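Local coordinates for periplasmic binding protein (Sulfurospirillum deleyianum, PDB 4PAG) that probably captures a solute, perhaps an iron complex or a cobalamin, in the periplasm and delivers it to an ABC transporter, at residues 177-191 with 204-218. Sequence-based numbering, arbitrary orientation. Where two conformers were deposited one is given.
Sequences EGDFGLQTECDRSFH and HKCVQNSVVGLQEVS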
loop_
_atom_site.group_PDB
_atom_site.type_symbol
_atom_site.label_atom_id
_atom_site.label_comp_id
_atom_site.label_asym_id
_atom_site.label_seq_id
_atom_site.Cartn_x
_atom_site.Cartn_y
_atom_site.Cartn_z
ATOM N N GLU A 177 -5.533 -13.608 5.593
ATOM C CA GLU A 177 -5.286 -13.585 4.163
ATOM C C GLU A 177 -5.695 -14.908 3.537
ATOM O O GLU A 177 -5.920 -15.896 4.242
ATOM C CB GLU A 177 -3.809 -13.308 3.909
ATOM C CG GLU A 177 -3.373 -11.923 4.350
ATOM C CD GLU A 177 -1.898 -11.701 4.087
ATOM O OE1 GLU A 177 -1.091 -12.378 4.772
ATOM O OE2 GLU A 177 -1.558 -10.875 3.200
ATOM N N GLY A 178 -5.816 -14.904 2.212
ATOM C CA GLY A 178 -6.221 -16.074 1.458
ATOM C C GLY A 178 -7.709 -16.360 1.527
ATOM O O GLY A 178 -8.454 -15.752 2.296
ATOM N N ASP A 179 -8.135 -17.319 0.718
ATOM C CA ASP A 179 -9.553 -17.638 0.587
ATOM C C ASP A 179 -10.133 -18.292 1.825
ATOM O O ASP A 179 -11.340 -18.305 1.997
ATOM C CB ASP A 179 -9.777 -18.540 -0.621
ATOM C CG ASP A 179 -9.433 -17.852 -1.931
ATOM O OD1 ASP A 179 -9.569 -16.605 -2.006
ATOM O OD2 ASP A 179 -9.025 -18.559 -2.881
ATOM N N PHE A 180 -9.279 -18.824 2.691
ATOM C CA PHE A 180 -9.748 -19.575 3.849
ATOM C C PHE A 180 -9.301 -18.955 5.161
ATOM O O PHE A 180 -9.507 -19.540 6.221
ATOM C CB PHE A 180 -9.267 -21.025 3.743
ATOM C CG PHE A 180 -9.566 -21.663 2.408
ATOM C CD1 PHE A 180 -10.799 -22.253 2.166
ATOM C CD2 PHE A 180 -8.615 -21.668 1.397
ATOM C CE1 PHE A 180 -11.076 -22.842 0.938
ATOM C CE2 PHE A 180 -8.887 -22.247 0.166
ATOM C CZ PHE A 180 -10.118 -22.834 -0.064
ATOM N N GLY A 181 -8.698 -17.766 5.090
ATOM C CA GLY A 181 -8.257 -17.051 6.281
ATOM C C GLY A 181 -7.060 -17.667 6.986
ATOM O O GLY A 181 -6.727 -17.251 8.092
ATOM N N LEU A 182 -6.406 -18.641 6.349
ATOM C CA LEU A 182 -5.357 -19.435 7.009
ATOM C C LEU A 182 -3.934 -19.038 6.595
ATOM O O LEU A 182 -2.981 -19.769 6.855
ATOM C CB LEU A 182 -5.579 -20.935 6.771
ATOM C CG LEU A 182 -6.928 -21.532 7.204
ATOM C CD1 LEU A 182 -6.935 -23.035 6.960
ATOM C CD2 LEU A 182 -7.236 -21.231 8.661
ATOM N N GLN A 183 -3.798 -17.896 5.943
ATOM C CA GLN A 183 -2.499 -17.287 5.771
ATOM C C GLN A 183 -2.530 -15.959 6.484
ATOM O O GLN A 183 -3.589 -15.348 6.643
ATOM C CB GLN A 183 -2.143 -17.102 4.296
ATOM C CG GLN A 183 -1.808 -18.398 3.575
ATOM C CD GLN A 183 -3.048 -19.144 3.124
ATOM O OE1 GLN A 183 -3.909 -18.589 2.442
ATOM N NE2 GLN A 183 -3.145 -20.404 3.505
ATOM N N THR A 184 -1.363 -15.525 6.931
ATOM C CA THR A 184 -1.241 -14.263 7.644
ATOM C C THR A 184 0.141 -13.686 7.410
ATOM O O THR A 184 0.924 -14.217 6.608
ATOM C CB THR A 184 -1.534 -14.411 9.162
ATOM O OG1 THR A 184 -1.681 -13.113 9.753
ATOM C CG2 THR A 184 -0.433 -15.184 9.894
ATOM N N GLU A 185 0.413 -12.571 8.070
ATOM C CA GLU A 185 1.732 -11.972 8.024
ATOM C C GLU A 185 2.373 -12.000 9.383
ATOM O O GLU A 185 1.692 -12.019 10.410
ATOM C CB GLU A 185 1.647 -10.534 7.545
ATOM C CG GLU A 185 1.145 -10.422 6.118
ATOM C CD GLU A 185 2.037 -11.163 5.147
ATOM O OE1 GLU A 185 3.275 -10.997 5.240
ATOM O OE2 GLU A 185 1.506 -11.900 4.290
ATOM N N CYS A 186 3.696 -11.996 9.373
ATOM C CA CYS A 186 4.474 -11.766 10.577
ATOM C C CYS A 186 4.163 -10.368 11.103
ATOM O O CYS A 186 3.800 -9.477 10.329
ATOM C CB CYS A 186 5.970 -11.878 10.265
ATOM S SG CYS A 186 6.539 -13.548 9.871
ATOM N N ASP A 187 4.305 -10.178 12.413
ATOM C CA ASP A 187 4.138 -8.865 13.014
ATOM C C ASP A 187 5.172 -7.856 12.504
ATOM O O ASP A 187 4.939 -6.659 12.574
ATOM C CB ASP A 187 4.165 -8.938 14.544
ATOM C CG ASP A 187 5.555 -9.161 15.106
ATOM O OD1 ASP A 187 6.190 -10.186 14.789
ATOM O OD2 ASP A 187 6.019 -8.294 15.877
ATOM N N ARG A 188 6.305 -8.343 12.000
ATOM C CA ARG A 188 7.277 -7.489 11.314
ATOM C C ARG A 188 7.365 -7.905 9.849
ATOM O O ARG A 188 8.038 -8.880 9.503
ATOM C CB ARG A 188 8.637 -7.568 12.009
ATOM C CG ARG A 188 8.714 -6.717 13.279
ATOM C CD ARG A 188 9.602 -7.362 14.338
ATOM N NE ARG A 188 8.985 -8.589 14.840
ATOM C CZ ARG A 188 9.617 -9.581 15.465
ATOM N NH1 ARG A 188 10.932 -9.525 15.703
ATOM N NH2 ARG A 188 8.917 -10.647 15.857
ATOM N N SER A 189 6.664 -7.163 8.995
ATOM C CA SER A 189 6.544 -7.494 7.572
ATOM C C SER A 189 6.085 -6.264 6.830
ATOM O O SER A 189 5.257 -5.518 7.352
ATOM C CB SER A 189 5.506 -8.602 7.375
ATOM O OG SER A 189 5.110 -8.728 6.010
ATOM N N PHE A 190 6.577 -6.043 5.609
ATOM C CA PHE A 190 6.074 -4.898 4.861
ATOM C C PHE A 190 4.611 -5.072 4.418
ATOM O O PHE A 190 3.951 -4.097 4.041
ATOM C CB PHE A 190 7.012 -4.405 3.740
ATOM C CG PHE A 190 7.291 -5.382 2.625
ATOM C CD1 PHE A 190 6.291 -5.807 1.757
ATOM C CD2 PHE A 190 8.603 -5.774 2.361
ATOM C CE1 PHE A 190 6.579 -6.662 0.700
ATOM C CE2 PHE A 190 8.896 -6.624 1.305
ATOM C CZ PHE A 190 7.876 -7.072 0.470
ATOM N N HIS A 191 4.095 -6.291 4.514
ATOM C CA HIS A 191 2.682 -6.554 4.230
ATOM C C HIS A 191 1.721 -6.203 5.370
ATOM O O HIS A 191 0.536 -5.981 5.115
ATOM C CB HIS A 191 2.502 -8.017 3.842
ATOM C CG HIS A 191 3.131 -8.366 2.530
ATOM N ND1 HIS A 191 2.699 -7.830 1.337
ATOM C CD2 HIS A 191 4.166 -9.181 2.224
ATOM C CE1 HIS A 191 3.433 -8.314 0.348
ATOM N NE2 HIS A 191 4.329 -9.137 0.861
ATOM N N HIS A 204 0.564 -12.949 15.255
ATOM C CA HIS A 204 1.562 -13.891 14.749
ATOM C C HIS A 204 2.951 -13.223 14.749
ATOM O O HIS A 204 3.209 -12.283 13.984
ATOM C CB HIS A 204 1.164 -14.364 13.347
ATOM C CG HIS A 204 1.963 -15.520 12.829
ATOM N ND1 HIS A 204 1.892 -16.787 13.370
ATOM C CD2 HIS A 204 2.828 -15.601 11.791
ATOM C CE1 HIS A 204 2.697 -17.595 12.697
ATOM N NE2 HIS A 204 3.278 -16.898 11.734
ATOM N N LYS A 205 3.833 -13.717 15.615
ATOM C CA LYS A 205 5.121 -13.074 15.894
ATOM C C LYS A 205 6.267 -13.733 15.126
ATOM O O LYS A 205 6.612 -14.885 15.380
ATOM C CB LYS A 205 5.429 -13.115 17.395
ATOM C CG LYS A 205 4.312 -12.602 18.295
ATOM C CD LYS A 205 3.980 -11.152 17.998
ATOM C CE LYS A 205 3.183 -10.500 19.112
ATOM N NZ LYS A 205 2.792 -9.114 18.719
ATOM N N CYS A 206 6.847 -12.994 14.188
ATOM C CA CYS A 206 8.029 -13.444 13.430
ATOM C C CYS A 206 8.511 -12.282 12.572
ATOM O O CYS A 206 7.938 -11.191 12.634
ATOM C CB CYS A 206 7.725 -14.668 12.542
ATOM S SG CYS A 206 6.165 -14.618 11.609
ATOM N N VAL A 207 9.567 -12.513 11.793
ATOM C CA VAL A 207 10.069 -11.528 10.832
ATOM C C VAL A 207 9.927 -12.100 9.424
ATOM O O VAL A 207 10.367 -13.215 9.137
ATOM C CB VAL A 207 11.548 -11.147 11.097
ATOM C CG1 VAL A 207 12.044 -10.139 10.065
ATOM C CG2 VAL A 207 11.706 -10.560 12.490
ATOM N N GLN A 208 9.323 -11.315 8.543
ATOM C CA GLN A 208 9.158 -11.689 7.141
ATOM C C GLN A 208 10.482 -12.100 6.500
ATOM O O GLN A 208 11.466 -11.374 6.589
ATOM C CB GLN A 208 8.597 -10.494 6.382
ATOM C CG GLN A 208 8.465 -10.678 4.879
ATOM C CD GLN A 208 8.085 -9.389 4.179
ATOM O OE1 GLN A 208 8.139 -8.305 4.770
ATOM N NE2 GLN A 208 7.705 -9.498 2.904
ATOM N N ASN A 209 10.497 -13.251 5.837
ATOM C CA ASN A 209 11.700 -13.706 5.134
ATOM C C ASN A 209 11.458 -14.153 3.700
ATOM O O ASN A 209 12.322 -14.775 3.100
ATOM C CB ASN A 209 12.398 -14.811 5.939
ATOM C CG ASN A 209 11.651 -16.128 5.915
ATOM O OD1 ASN A 209 10.447 -16.180 5.662
ATOM N ND2 ASN A 209 12.368 -17.208 6.188
ATOM N N SER A 210 10.286 -13.842 3.156
ATOM C CA SER A 210 9.995 -14.064 1.741
ATOM C C SER A 210 9.295 -12.823 1.228
ATOM O O SER A 210 8.651 -12.120 1.997
ATOM C CB SER A 210 9.100 -15.287 1.549
ATOM O OG SER A 210 7.788 -15.048 2.049
ATOM N N VAL A 211 9.410 -12.547 -0.063
ATOM C CA VAL A 211 8.759 -11.377 -0.634
ATOM C C VAL A 211 7.233 -11.425 -0.458
ATOM O O VAL A 211 6.617 -10.427 -0.079
ATOM C CB VAL A 211 9.103 -11.228 -2.131
ATOM C CG1 VAL A 211 8.285 -10.111 -2.767
ATOM C CG2 VAL A 211 10.589 -10.955 -2.295
ATOM N N VAL A 212 6.618 -12.572 -0.734
ATOM C CA VAL A 212 5.147 -12.640 -0.703
ATOM C C VAL A 212 4.546 -12.726 0.697
ATOM O O VAL A 212 3.389 -12.400 0.866
ATOM C CB VAL A 212 4.571 -13.780 -1.571
ATOM C CG1 VAL A 212 5.046 -13.638 -3.010
ATOM C CG2 VAL A 212 4.920 -15.148 -1.011
ATOM N N GLY A 213 5.325 -13.150 1.692
ATOM C CA GLY A 213 4.798 -13.365 3.041
ATOM C C GLY A 213 3.883 -14.578 3.068
ATOM O O GLY A 213 4.308 -15.674 2.739
ATOM N N LEU A 214 2.621 -14.381 3.441
ATOM C CA LEU A 214 1.630 -15.464 3.488
ATOM C C LEU A 214 2.084 -16.653 4.357
ATOM O O LEU A 214 2.187 -17.784 3.898
ATOM C CB LEU A 214 1.240 -15.900 2.067
ATOM C CG LEU A 214 0.652 -14.787 1.184
ATOM C CD1 LEU A 214 0.491 -15.261 -0.260
ATOM C CD2 LEU A 214 -0.674 -14.249 1.727
ATOM N N GLN A 215 2.341 -16.363 5.628
ATOM C CA GLN A 215 2.720 -17.368 6.620
ATOM C C GLN A 215 1.536 -18.293 6.808
ATOM O O GLN A 215 0.405 -17.819 6.858
ATOM C CB GLN A 215 3.054 -16.707 7.962
ATOM C CG GLN A 215 3.992 -15.497 7.893
ATOM C CD GLN A 215 5.277 -15.769 7.143
ATOM O OE1 GLN A 215 5.636 -15.039 6.198
ATOM N NE2 GLN A 215 5.990 -16.816 7.559
ATOM N N GLU A 216 1.782 -19.596 6.915
ATOM C CA GLU A 216 0.696 -20.565 7.106
ATOM C C GLU A 216 0.350 -20.704 8.584
ATOM O O GLU A 216 1.233 -20.916 9.406
ATOM C CB GLU A 216 1.086 -21.940 6.572
ATOM C CG GLU A 216 1.516 -21.967 5.107
ATOM C CD GLU A 216 0.363 -21.839 4.127
ATOM O OE1 GLU A 216 -0.819 -21.839 4.546
ATOM O OE2 GLU A 216 0.644 -21.746 2.916
ATOM N N VAL A 217 -0.939 -20.617 8.897
ATOM C CA VAL A 217 -1.434 -20.757 10.263
ATOM C C VAL A 217 -2.688 -21.644 10.242
ATOM O O VAL A 217 -3.506 -21.542 9.334
ATOM C CB VAL A 217 -1.722 -19.373 10.894
ATOM C CG1 VAL A 217 -2.847 -18.657 10.179
ATOM C CG2 VAL A 217 -2.043 -19.492 12.369
ATOM N N SER A 218 -2.817 -22.531 11.221
ATOM C CA SER A 218 -3.994 -23.401 11.314
ATOM C C SER A 218 -5.170 -22.700 11.994
ATOM O O SER A 218 -4.987 -21.713 12.715
ATOM C CB SER A 218 -3.659 -24.670 12.089
ATOM O OG SER A 218 -3.513 -24.381 13.470
HETATM O O HOH W 1 -2.406 -22.568 6.506
HETATM O O HOH W 2 0.774 -11.061 12.805
HETATM O O HOH W 3 5.095 -12.241 6.832
#
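The C186-C206 disulfide and a short antiparallel ribbon, 183-184 with 215-216, join two loop-rich segments of the periplasmic binding protein fold, where 177-191 follows strand 172-176 of the parallel sheet and 204-218 leads into helix 219-225. C186 SG and C206 SG are bonded at 2.1 Å with chi3 -97°, and the Q215 amide packs against C186 SG. In the ribbon T184 and Q215 form a hydrogen-bonded pair; beside them, in one of its two conformers, Q183 NE2 donates to E216 OE1 at 2.9 Å. The E185 chain, folded at chi2 (-59°), brings OE2 round to the L214 N-H at 2.8 Å, almost straight; R271 forms salt bridges with both E185 and E177. D187 OD1 is gripped twice, by C206 N and, on its syn lone pair, by R188 NH2 at 3.0 Å, while V207 CG2 lies over one face of that guanidinium. Q208 reaches out extended: OE1 accepts from F190 N at 2.9 Å, and NE2 lies over one face of the F190 ring near its rim, 3.4 Å from F190 CZ, while donating to S210 O. An alanine in place of Q208 is likely to leave F190 N and S210 O without these partners and one face of the F190 ring less covered. The H191 ring has ND1 hydrogen-bonded to D270 OD1, and H191 NE2 donates to V211 O at 2.8 Å, close to the imidazole plane.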